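Local coordinates for ATP-dependent DNA helicase uvsW (Enterobacteria phage T4, PDB 1RIF), which couples ATP hydrolysis to the 3'-5' unwinding of duplex DNA and drives branch migration during recombination-dependent repair in phage T4, at residues E98-K102 against R150-E154; R129-L135 against M253-S259; S142-L147 against D176-L182; F183-K189 against K202-V208. The protein carries 1 engineered substitution. One frame throughout, in Å; residues are numbered along the deposited sequence.

All four contacts belong to the N-terminal part of the helicase; all four touch helix 141-155, and interactions 1 and 3 use it directly, centres about 12 Å apart. Interaction 4 lies about 13 Å from interaction 3 (centres), with Phe183 packing against Phe177. Interaction 2 sits near the centre of the chain, while interaction 4 marks the far edge of the same parallel sheet, centres about 22 Å apart without touching. Along the chain, the segments of interaction 1 alternate with those of interactions 2 and 3 and close before interaction 4 opens; interactions 3 and 4 fall between the strands of interaction 2. The helix starting in the predicted ATP site bears on sheet, neighbouring helix and helix 93-101.

Interaction 1: E98-K102 against R150-E154; sequences EWLSK and RYYLE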
# COMPACT_ATOMS: atom_id res chain seq x y z
N GLU A 98 -13.88 1.72 21.04
CA GLU A 98 -15.12 0.98 21.28
C GLU A 98 -15.10 -0.29 20.41
O GLU A 98 -15.41 -1.38 20.88
CB GLU A 98 -16.33 1.83 20.90
CG GLU A 98 -17.20 2.24 22.07
CD GLU A 98 -17.91 3.58 21.82
OE1 GLU A 98 -18.66 3.69 20.82
OE2 GLU A 98 -17.71 4.52 22.63
N TRP A 99 -14.74 -0.12 19.14
CA TRP A 99 -14.66 -1.23 18.21
C TRP A 99 -13.66 -2.28 18.71
O TRP A 99 -13.94 -3.48 18.68
CB TRP A 99 -14.24 -0.73 16.83
CG TRP A 99 -14.01 -1.82 15.83
CD1 TRP A 99 -14.96 -2.57 15.19
CD2 TRP A 99 -12.74 -2.29 15.35
NE1 TRP A 99 -14.35 -3.47 14.34
CE2 TRP A 99 -13.00 -3.32 14.42
CE3 TRP A 99 -11.41 -1.93 15.62
CZ2 TRP A 99 -11.97 -4.00 13.76
CZ3 TRP A 99 -10.39 -2.61 14.96
CH2 TRP A 99 -10.67 -3.63 14.04
N LEU A 100 -12.50 -1.82 19.17
CA LEU A 100 -11.47 -2.72 19.67
C LEU A 100 -11.90 -3.52 20.90
O LEU A 100 -11.49 -4.66 21.07
CB LEU A 100 -10.21 -1.94 20.04
CG LEU A 100 -9.21 -1.52 18.95
CD1 LEU A 100 -8.10 -0.71 19.61
CD2 LEU A 100 -8.65 -2.76 18.24
N SER A 101 -12.72 -2.92 21.75
CA SER A 101 -13.15 -3.59 22.97
C SER A 101 -14.17 -4.69 22.74
O SER A 101 -14.43 -5.47 23.64
CB SER A 101 -13.70 -2.57 23.97
OG SER A 101 -14.85 -1.93 23.47
N LYS A 102 -14.74 -4.78 21.54
CA LYS A 102 -15.71 -5.83 21.25
C LYS A 102 -15.04 -7.07 20.66
O LYS A 102 -15.65 -8.13 20.52
CB LYS A 102 -16.79 -5.31 20.29
CG LYS A 102 -16.37 -5.15 18.84
CD LYS A 102 -16.75 -6.36 18.02
CE LYS A 102 -16.38 -6.20 16.55
NZ LYS A 102 -17.17 -5.13 15.88
N ARG A 150 -9.53 -6.97 9.55
CA ARG A 150 -10.80 -7.17 10.28
C ARG A 150 -11.68 -5.93 10.10
O ARG A 150 -12.86 -6.03 9.77
CB ARG A 150 -10.53 -7.31 11.78
CG ARG A 150 -11.41 -8.29 12.53
CD ARG A 150 -12.88 -8.28 12.17
NE ARG A 150 -13.31 -9.66 12.00
CZ ARG A 150 -14.50 -10.15 12.31
NH1 ARG A 150 -15.44 -9.38 12.83
NH2 ARG A 150 -14.75 -11.44 12.12
N TYR A 151 -11.10 -4.76 10.36
CA TYR A 151 -11.82 -3.51 10.23
C TYR A 151 -12.41 -3.38 8.84
O TYR A 151 -13.59 -3.09 8.69
CB TYR A 151 -10.90 -2.32 10.48
CG TYR A 151 -11.60 -1.00 10.29
CD1 TYR A 151 -12.27 -0.39 11.35
CD2 TYR A 151 -11.67 -0.39 9.03
CE1 TYR A 151 -13.00 0.78 11.16
CE2 TYR A 151 -12.39 0.78 8.83
CZ TYR A 151 -13.06 1.36 9.90
OH TYR A 151 -13.78 2.52 9.72
N TYR A 152 -11.58 -3.57 7.82
CA TYR A 152 -12.04 -3.46 6.44
C TYR A 152 -13.14 -4.47 6.14
O TYR A 152 -14.17 -4.14 5.55
CB TYR A 152 -10.88 -3.70 5.47
CG TYR A 152 -11.30 -3.53 4.04
CD1 TYR A 152 -11.32 -2.27 3.44
CD2 TYR A 152 -11.79 -4.61 3.31
CE1 TYR A 152 -11.84 -2.09 2.16
CE2 TYR A 152 -12.31 -4.45 2.04
CZ TYR A 152 -12.33 -3.19 1.46
OH TYR A 152 -12.90 -3.03 0.21
N LEU A 153 -12.91 -5.71 6.56
CA LEU A 153 -13.86 -6.81 6.35
C LEU A 153 -15.25 -6.41 6.85
O LEU A 153 -16.25 -6.60 6.16
CB LEU A 153 -13.33 -8.05 7.09
CG LEU A 153 -13.76 -9.51 6.82
CD1 LEU A 153 -14.87 -9.89 7.75
CD2 LEU A 153 -14.15 -9.71 5.37
N GLU A 154 -15.31 -5.84 8.05
CA GLU A 154 -16.58 -5.45 8.63
C GLU A 154 -17.25 -4.22 8.00
O GLU A 154 -18.48 -4.10 8.03
CB GLU A 154 -16.41 -5.19 10.12
CG GLU A 154 -15.84 -6.34 10.90
CD GLU A 154 -15.91 -6.11 12.40
OE1 GLU A 154 -16.17 -4.96 12.80
OE2 GLU A 154 -15.69 -7.08 13.16
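Trp99 sets one face of its indole over the edge of the Tyr151 ring, an edge-to-face pair with centroids 5.6 Å apart and planes at 80°. Its CG lies anti to the backbone N (chi1 175°), which directs the indole at the other helix; the benzo end then reaches the backbone there, Trp99 CZ2 coming to 3.6 Å from Tyr151 CA, while Trp99 CH2 is 3.8 Å from Tyr151 CB.

The pyrrole end is held by a polar contact. Trp99 NE1 donates to Glu154 OE1 at 2.8 Å with a fairly straight N-H (161°). The acceptor lies almost in the indole plane, the donor arrives well above the carboxylate plane, and the two flat groups stand nearly perpendicular. The syn side of the same oxygen goes to Lys102, whose NZ approaches Glu154 OE1 at 3.2 Å close to the carboxylate plane. Arg150, one helical turn before Glu154, directs NH1 at the other oxygen, OE2; that distance is modelled doubtfully short, but the three charged groups form a salt-bridge network in which one carboxylate joins two cations.

Tyr151 OH is hydrogen-bonded to Glu89, and its ring also touches Leu126 of helix 116-128. Helix 93-101 packs against helix 141-155 at the surface, with Leu100 resting on Lys119 of helix 116-128 and Leu153 turned to Phe183 and Pro206.

Interaction 2: R129-L135 against M253-S259; sequences RRRILNL and MFKFGLS
A first torsion of -163° puts Met253 CG anti to its own backbone N, and a bend at chi2 (66°) folds the chain of Arg129; in this conformation the thioether and the guanidinium meet: Met253 SD stands over one guanidinium face, toward its rim, 3.7 Å from Arg129 NH2. The aliphatic part of Arg129 crosses Phe254, with CG over the ring face 4.0 Å from Phe254 CE2, and the guanidinium is turned 86° from that ring. The charge is paired with Glu89. Arg130 NH2 makes a weak bond to Met253 O.

Behind these side chains the two strands run parallel, Arg131 bonding through N to Lys255 and through O to Gly257. Lys255 N donates to Arg129 O at 3.2 Å, Gly257 N to Arg131 O at 3.1 Å, and Leu133 N to Gly257 O at 2.7 Å, the last nearly head-on to the carbonyl. These are inner strands of the parallel sheet of a RecA-like helicase domain, 226-232 lying beyond 254-258 and 278-280 beyond 130-133. Strand 130-133 leads into the predicted ATP-binding loop, which Leu135 opens.

On one face Leu133 and Leu258 lie side by side, Leu133 CD1 4.1 Å from Leu258 CG, under helix 141-155. At the C-terminal ends Ser259 N donates to Leu133 O at 3.1 Å, while Ser259 OG turns to Ser261 N and its side chain touches His235 of the predicted DEAH box.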
# COMPACT_ATOMS: atom_id res chain seq x y z
N ARG A 129 -6.07 6.20 5.61
CA ARG A 129 -6.21 5.30 4.47
C ARG A 129 -4.95 4.61 3.96
O ARG A 129 -4.99 3.42 3.65
CB ARG A 129 -6.88 6.04 3.29
CG ARG A 129 -8.38 5.81 3.12
CD ARG A 129 -9.17 6.39 4.28
NE ARG A 129 -10.62 6.22 4.15
CZ ARG A 129 -11.41 6.92 3.33
NH1 ARG A 129 -10.91 7.86 2.53
NH2 ARG A 129 -12.72 6.71 3.34
N ARG A 130 -3.85 5.34 3.85
CA ARG A 130 -2.62 4.73 3.34
C ARG A 130 -1.37 5.31 3.98
O ARG A 130 -1.15 6.52 3.94
CB ARG A 130 -2.57 4.88 1.81
CG ARG A 130 -2.56 6.32 1.30
CD ARG A 130 -3.02 6.42 -0.16
NE ARG A 130 -4.44 6.11 -0.31
CZ ARG A 130 -5.44 6.90 0.09
NH1 ARG A 130 -5.19 8.06 0.69
NH2 ARG A 130 -6.70 6.51 -0.08
N ARG A 131 -0.55 4.43 4.56
CA ARG A 131 0.69 4.83 5.22
C ARG A 131 1.77 3.75 5.16
O ARG A 131 1.49 2.58 4.89
CB ARG A 131 0.47 5.10 6.72
CG ARG A 131 -0.56 6.13 7.06
CD ARG A 131 0.08 7.46 7.40
NE ARG A 131 -0.51 8.53 6.60
CZ ARG A 131 -0.73 9.77 7.03
NH1 ARG A 131 -0.40 10.10 8.28
NH2 ARG A 131 -1.27 10.67 6.22
N ILE A 132 3.00 4.17 5.41
CA ILE A 132 4.11 3.25 5.50
C ILE A 132 4.23 3.23 7.02
O ILE A 132 4.60 4.23 7.62
CB ILE A 132 5.43 3.78 4.94
CG1 ILE A 132 5.42 3.73 3.41
CG2 ILE A 132 6.58 2.94 5.46
CD1 ILE A 132 6.69 4.29 2.79
N LEU A 133 3.86 2.11 7.62
CA LEU A 133 3.91 1.98 9.06
C LEU A 133 5.32 1.55 9.41
O LEU A 133 5.72 0.41 9.17
CB LEU A 133 2.89 0.94 9.52
CG LEU A 133 1.45 1.24 9.07
CD1 LEU A 133 0.55 0.10 9.50
CD2 LEU A 133 0.98 2.57 9.66
N ASN A 134 6.08 2.48 9.98
CA ASN A 134 7.46 2.23 10.34
C ASN A 134 7.59 1.66 11.75
O ASN A 134 7.83 2.40 12.70
CB ASN A 134 8.25 3.53 10.19
CG ASN A 134 9.73 3.36 10.47
OD1 ASN A 134 10.30 2.32 10.15
ND2 ASN A 134 10.35 4.38 11.04
N LEU A 135 7.44 0.35 11.89
CA LEU A 135 7.55 -0.30 13.19
C LEU A 135 8.50 -1.48 13.12
O LEU A 135 8.55 -2.18 12.11
CB LEU A 135 6.19 -0.79 13.69
CG LEU A 135 4.93 -0.19 13.09
CD1 LEU A 135 4.62 -0.91 11.79
CD2 LEU A 135 3.77 -0.34 14.05
N MET A 253 -8.57 1.47 -1.79
CA MET A 253 -8.68 2.62 -0.92
C MET A 253 -7.66 2.58 0.23
O MET A 253 -7.11 3.61 0.61
CB MET A 253 -10.11 2.65 -0.37
CG MET A 253 -10.55 3.97 0.23
SD MET A 253 -12.08 3.73 1.19
CE MET A 253 -12.91 2.40 0.22
N PHE A 254 -7.43 1.39 0.77
CA PHE A 254 -6.46 1.24 1.86
C PHE A 254 -5.22 0.52 1.36
O PHE A 254 -5.31 -0.49 0.68
CB PHE A 254 -7.04 0.45 3.04
CG PHE A 254 -8.22 1.10 3.71
CD1 PHE A 254 -9.52 0.87 3.26
CD2 PHE A 254 -8.03 1.96 4.79
CE1 PHE A 254 -10.61 1.48 3.87
CE2 PHE A 254 -9.11 2.57 5.42
CZ PHE A 254 -10.40 2.33 4.95
N LYS A 255 -4.06 1.06 1.70
CA LYS A 255 -2.80 0.46 1.32
C LYS A 255 -1.81 0.72 2.42
O LYS A 255 -1.65 1.85 2.86
CB LYS A 255 -2.30 1.03 -0.01
CG LYS A 255 -3.07 0.49 -1.21
CD LYS A 255 -2.33 0.69 -2.52
CE LYS A 255 -2.35 2.14 -2.95
NZ LYS A 255 -1.61 2.31 -4.22
N PHE A 256 -1.15 -0.34 2.88
CA PHE A 256 -0.17 -0.24 3.95
C PHE A 256 1.12 -1.00 3.70
O PHE A 256 1.11 -2.13 3.22
CB PHE A 256 -0.78 -0.73 5.28
CG PHE A 256 -2.06 -0.04 5.64
CD1 PHE A 256 -3.27 -0.73 5.63
CD2 PHE A 256 -2.08 1.31 5.97
CE1 PHE A 256 -4.47 -0.08 5.93
CE2 PHE A 256 -3.26 1.96 6.27
CZ PHE A 256 -4.46 1.26 6.25
N GLY A 257 2.22 -0.35 4.02
CA GLY A 257 3.52 -0.98 3.91
C GLY A 257 4.02 -1.04 5.34
O GLY A 257 3.85 -0.08 6.08
N LEU A 258 4.59 -2.16 5.76
CA LEU A 258 5.11 -2.27 7.12
C LEU A 258 6.59 -2.59 7.05
O LEU A 258 7.01 -3.52 6.35
CB LEU A 258 4.37 -3.35 7.92
CG LEU A 258 2.91 -3.06 8.27
CD1 LEU A 258 2.01 -3.34 7.06
CD2 LEU A 258 2.50 -3.91 9.46
N SER A 259 7.40 -1.83 7.78
CA SER A 259 8.83 -2.07 7.72
C SER A 259 9.60 -1.35 8.81
O SER A 259 9.30 -0.22 9.16
CB SER A 259 9.33 -1.62 6.35
OG SER A 259 10.74 -1.67 6.27

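Interaction 3: S142-L147 against D176-L182; sequences SLIQAL and DFVDYRL
Tyr180 is the side chain that fills the angle between Ser142, Leu143 and Ala146, where helix 141-155, the helix following the nucleotide-binding loop (P-loop) of this RecA-like domain, meets helix 167-180. The short axes cross at -75° with a closest approach of 9.9 Å. From Tyr180 CB, a first torsion of -69° places CG beside the backbone N, and the ring swings out toward the other helix. CG already lies near Leu143 CD1. On one side of the ring Tyr180 CD1 reaches Ala146 CB at 3.8 Å, and further out Tyr180 CE1 is 3.7 Å from Leu143 CA. The methyl Leu143 CD1 sits squarely above the face, 3.8 Å from the Tyr180 ring centroid and only 5° from the normal, a clear CH-pi contact. At the tip, Tyr180 OH meets Ser142 OG, which lies in the ring plane; the modelled 2.5 Å is very short for a hydrogen bond, so its exact length is doubtful, and either hydroxyl could donate. Ser142 belongs to the predicted ATP site, so the tyrosine touches that site directly.

A second aromatic approaches the same alanine. Phe177 turns one face to Ala146 CA, which stands 3.9 Å from the Phe177 ring centroid, shifted toward the rim, and both Phe177 and Gln145 reach Ile162 of the sheet. Where the second helix has ended, Leu182 CD1 closes the base of the contact, 3.7 Å from Ala146 CB and 3.9 Å from Leu147 CD2.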
# COMPACT_ATOMS: atom_id res chain seq x y z
N SER A 142 1.79 -8.90 12.73
CA SER A 142 0.70 -9.74 12.23
C SER A 142 -0.62 -9.33 12.84
O SER A 142 -1.65 -9.42 12.17
CB SER A 142 0.97 -11.22 12.52
OG SER A 142 1.02 -11.48 13.92
N LEU A 143 -0.60 -8.89 14.10
CA LEU A 143 -1.81 -8.45 14.78
C LEU A 143 -2.26 -7.11 14.22
O LEU A 143 -3.46 -6.85 14.11
CB LEU A 143 -1.59 -8.33 16.29
CG LEU A 143 -2.81 -7.94 17.14
CD1 LEU A 143 -3.96 -8.93 16.91
CD2 LEU A 143 -2.43 -7.92 18.61
N ILE A 144 -1.30 -6.26 13.87
CA ILE A 144 -1.62 -4.95 13.29
C ILE A 144 -2.30 -5.20 11.95
O ILE A 144 -3.32 -4.59 11.64
CB ILE A 144 -0.35 -4.10 13.07
CG1 ILE A 144 0.24 -3.69 14.42
CG2 ILE A 144 -0.68 -2.89 12.21
CD1 ILE A 144 1.44 -2.76 14.34
N GLN A 145 -1.73 -6.10 11.17
CA GLN A 145 -2.29 -6.45 9.87
C GLN A 145 -3.66 -7.13 10.01
O GLN A 145 -4.58 -6.86 9.23
CB GLN A 145 -1.30 -7.35 9.12
CG GLN A 145 -0.12 -6.58 8.56
CD GLN A 145 0.97 -7.49 8.02
OE1 GLN A 145 1.72 -8.09 8.78
NE2 GLN A 145 1.06 -7.58 6.69
N ALA A 146 -3.81 -8.00 11.01
CA ALA A 146 -5.08 -8.69 11.26
C ALA A 146 -6.17 -7.69 11.64
O ALA A 146 -7.30 -7.79 11.18
CB ALA A 146 -4.92 -9.72 12.38
N LEU A 147 -5.83 -6.72 12.48
CA LEU A 147 -6.81 -5.72 12.91
C LEU A 147 -7.24 -4.83 11.74
O LEU A 147 -8.42 -4.51 11.60
CB LEU A 147 -6.24 -4.87 14.05
CG LEU A 147 -6.13 -5.67 15.35
CD1 LEU A 147 -5.50 -4.85 16.45
CD2 LEU A 147 -7.54 -6.10 15.75
N ASP A 176 -1.64 -17.22 11.69
CA ASP A 176 -1.71 -16.21 12.75
C ASP A 176 -3.11 -15.63 12.84
O ASP A 176 -3.68 -15.56 13.93
CB ASP A 176 -0.72 -15.08 12.50
CG ASP A 176 0.72 -15.51 12.62
OD1 ASP A 176 0.99 -16.54 13.28
OD2 ASP A 176 1.60 -14.81 12.07
N PHE A 177 -3.65 -15.21 11.70
CA PHE A 177 -4.99 -14.62 11.62
C PHE A 177 -6.04 -15.52 12.26
O PHE A 177 -6.95 -15.05 12.93
CB PHE A 177 -5.37 -14.35 10.15
CG PHE A 177 -4.84 -13.04 9.60
CD1 PHE A 177 -3.60 -12.54 10.00
CD2 PHE A 177 -5.59 -12.31 8.67
CE1 PHE A 177 -3.11 -11.34 9.48
CE2 PHE A 177 -5.10 -11.11 8.16
CZ PHE A 177 -3.87 -10.62 8.56
N VAL A 178 -5.91 -16.83 12.03
CA VAL A 178 -6.86 -17.78 12.59
C VAL A 178 -6.58 -18.00 14.09
O VAL A 178 -7.50 -18.23 14.87
CB VAL A 178 -6.80 -19.14 11.82
CG1 VAL A 178 -7.79 -20.14 12.42
CG2 VAL A 178 -7.14 -18.92 10.35
N ASP A 179 -5.31 -17.92 14.49
CA ASP A 179 -4.98 -18.10 15.91
C ASP A 179 -5.59 -16.97 16.74
O ASP A 179 -6.08 -17.20 17.85
CB ASP A 179 -3.47 -18.15 16.13
CG ASP A 179 -3.10 -18.50 17.56
OD1 ASP A 179 -3.57 -19.53 18.07
OD2 ASP A 179 -2.32 -17.75 18.19
N TYR A 180 -5.57 -15.76 16.18
CA TYR A 180 -6.14 -14.59 16.86
C TYR A 180 -7.65 -14.76 17.01
O TYR A 180 -8.28 -14.23 17.94
CB TYR A 180 -5.87 -13.33 16.04
CG TYR A 180 -4.43 -12.91 16.00
CD1 TYR A 180 -3.84 -12.51 14.80
CD2 TYR A 180 -3.65 -12.90 17.16
CE1 TYR A 180 -2.51 -12.12 14.76
CE2 TYR A 180 -2.32 -12.50 17.13
CZ TYR A 180 -1.77 -12.11 15.92
OH TYR A 180 -0.45 -11.71 15.87
N ARG A 181 -8.21 -15.50 16.05
CA ARG A 181 -9.63 -15.80 15.95
C ARG A 181 -10.41 -14.65 15.35
O ARG A 181 -11.62 -14.52 15.56
CB ARG A 181 -10.21 -16.17 17.32
CG ARG A 181 -9.55 -17.40 17.91
CD ARG A 181 -10.33 -17.93 19.09
NE ARG A 181 -9.51 -18.81 19.91
CZ ARG A 181 -9.97 -19.51 20.93
NH1 ARG A 181 -11.26 -19.44 21.25
NH2 ARG A 181 -9.15 -20.28 21.64
N LEU A 182 -9.72 -13.81 14.58
CA LEU A 182 -10.36 -12.70 13.89
C LEU A 182 -10.83 -13.19 12.52
O LEU A 182 -11.69 -12.56 11.88
CB LEU A 182 -9.38 -11.53 13.74
CG LEU A 182 -8.92 -10.87 15.05
CD1 LEU A 182 -7.80 -9.89 14.77
CD2 LEU A 182 -10.10 -10.17 15.70

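Interaction 4: F183-K189 against K202-V208; sequences FSHAMIK and KNDAPVV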
# COMPACT_ATOMS: atom_id res chain seq x y z
N PHE A 183 -10.28 -14.32 12.08
CA PHE A 183 -10.62 -14.93 10.80
C PHE A 183 -10.61 -16.44 10.91
O PHE A 183 -10.02 -17.00 11.84
CB PHE A 183 -9.60 -14.54 9.71
CG PHE A 183 -9.55 -13.08 9.39
CD1 PHE A 183 -8.83 -12.20 10.19
CD2 PHE A 183 -10.25 -12.57 8.29
CE1 PHE A 183 -8.80 -10.83 9.91
CE2 PHE A 183 -10.23 -11.20 8.00
CZ PHE A 183 -9.50 -10.33 8.82
N SER A 184 -11.25 -17.10 9.95
CA SER A 184 -11.28 -18.56 9.88
C SER A 184 -10.54 -18.90 8.57
O SER A 184 -10.41 -18.04 7.70
CB SER A 184 -12.72 -19.08 9.81
OG SER A 184 -13.34 -18.69 8.60
N HIS A 185 -10.05 -20.14 8.43
CA HIS A 185 -9.32 -20.50 7.21
C HIS A 185 -10.12 -20.40 5.92
O HIS A 185 -9.57 -20.02 4.88
CB HIS A 185 -8.71 -21.89 7.33
CG HIS A 185 -7.35 -21.87 7.95
ND1 HIS A 185 -7.10 -22.35 9.23
CD2 HIS A 185 -6.17 -21.37 7.51
CE1 HIS A 185 -5.83 -22.14 9.53
NE2 HIS A 185 -5.25 -21.54 8.51
N ALA A 186 -11.41 -20.74 5.98
CA ALA A 186 -12.25 -20.67 4.79
C ALA A 186 -12.29 -19.23 4.25
O ALA A 186 -12.65 -19.00 3.10
CB ALA A 186 -13.66 -21.15 5.12
N MET A 187 -11.92 -18.28 5.10
CA MET A 187 -11.90 -16.86 4.74
C MET A 187 -10.55 -16.37 4.17
O MET A 187 -10.44 -15.23 3.72
CB MET A 187 -12.22 -16.02 5.99
CG MET A 187 -13.54 -16.34 6.68
SD MET A 187 -13.67 -15.47 8.26
CE MET A 187 -13.97 -13.78 7.73
N ILE A 188 -9.54 -17.23 4.19
CA ILE A 188 -8.22 -16.83 3.72
C ILE A 188 -7.66 -17.76 2.64
O ILE A 188 -7.38 -18.93 2.89
CB ILE A 188 -7.24 -16.77 4.90
CG1 ILE A 188 -7.80 -15.83 5.97
CG2 ILE A 188 -5.86 -16.32 4.42
CD1 ILE A 188 -7.08 -15.90 7.30
N LYS A 189 -7.51 -17.21 1.43
CA LYS A 189 -6.97 -17.97 0.30
C LYS A 189 -5.49 -17.69 0.13
O LYS A 189 -5.08 -16.54 -0.01
CB LYS A 189 -7.70 -17.58 -0.99
CG LYS A 189 -7.17 -18.28 -2.22
CD LYS A 189 -7.71 -17.67 -3.50
CE LYS A 189 -7.15 -18.42 -4.71
NZ LYS A 189 -7.29 -17.65 -5.99
N LYS A 202 -10.83 -21.51 -3.35
CA LYS A 202 -11.72 -20.70 -2.52
C LYS A 202 -11.59 -19.24 -2.95
O LYS A 202 -10.96 -18.42 -2.29
CB LYS A 202 -11.35 -20.86 -1.03
CG LYS A 202 -9.88 -20.60 -0.71
CD LYS A 202 -9.59 -20.49 0.80
CE LYS A 202 -9.33 -21.83 1.45
NZ LYS A 202 -8.44 -21.67 2.63
N ASN A 203 -12.19 -18.94 -4.09
CA ASN A 203 -12.15 -17.60 -4.65
C ASN A 203 -13.20 -16.67 -4.06
O ASN A 203 -13.36 -15.54 -4.52
CB ASN A 203 -12.32 -17.70 -6.17
CG ASN A 203 -11.19 -18.49 -6.82
OD1 ASN A 203 -10.09 -17.98 -6.99
ND2 ASN A 203 -11.46 -19.74 -7.16
N ASP A 204 -13.91 -17.14 -3.05
CA ASP A 204 -14.93 -16.33 -2.39
C ASP A 204 -14.34 -15.77 -1.10
O ASP A 204 -14.98 -14.97 -0.42
CB ASP A 204 -16.17 -17.18 -2.07
CG ASP A 204 -15.85 -18.36 -1.17
OD1 ASP A 204 -14.86 -19.08 -1.44
OD2 ASP A 204 -16.62 -18.59 -0.21
N ALA A 205 -13.12 -16.19 -0.78
CA ALA A 205 -12.43 -15.74 0.43
C ALA A 205 -12.07 -14.27 0.33
O ALA A 205 -11.46 -13.84 -0.64
CB ALA A 205 -11.18 -16.57 0.67
N PRO A 206 -12.46 -13.47 1.35
CA PRO A 206 -12.16 -12.02 1.38
C PRO A 206 -10.67 -11.69 1.52
O PRO A 206 -10.22 -10.64 1.06
CB PRO A 206 -12.99 -11.54 2.58
CG PRO A 206 -13.00 -12.74 3.48
CD PRO A 206 -13.29 -13.85 2.50
N VAL A 207 -9.90 -12.57 2.16
CA VAL A 207 -8.47 -12.34 2.32
C VAL A 207 -7.63 -13.22 1.40
O VAL A 207 -7.81 -14.44 1.36
CB VAL A 207 -7.99 -12.60 3.78
CG1 VAL A 207 -6.52 -12.25 3.90
CG2 VAL A 207 -8.82 -11.79 4.76
N VAL A 208 -6.72 -12.58 0.66
CA VAL A 208 -5.82 -13.26 -0.26
C VAL A 208 -4.37 -12.98 0.17
O VAL A 208 -3.97 -11.83 0.31
CB VAL A 208 -6.03 -12.80 -1.72
CG1 VAL A 208 -5.09 -13.55 -2.64
CG2 VAL A 208 -7.48 -13.05 -2.14
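Two parallel bridges, Ile188 with Val207 and Lys189 with Val208, set the backbone geometry: Val207 N donates to Met187 O at 3.1 Å and Lys189 N to Val207 O at 2.8 Å, both close to linear at the carbonyl.

On one face Ile188 and Val207 point the same way, Ile188 CG1 3.9 Å from Val207 CB, and Phe183 comes in roughly perpendicular to Val207, its CE2 3.6 Å from Val207 CG2. On the other, the chains of Lys189 and Lys202 run antiparallel alongside one another. Lys189 is extended throughout, CG anti to the backbone N (chi1 178°), which stretches NZ as far as Asn203 OD1, at 3.0 Å. Lys202, bent at chi3, returns over the backbone and gives NZ to two carbonyls, Ile188 O at 2.9 Å and His185 O at 3.0 Å, from above both planes. His185 O also receives Ile188 N, from its opposite face, so the lysine ties the 3-10 turn 185-187 to the strand after it.

Asn203 itself lies in a type I turn, Lys202 to Ala205, just before strand 207-210. The arrangement is the margin of a parallel RecA-like sheet, with 188-190 its outermost strand in this chain.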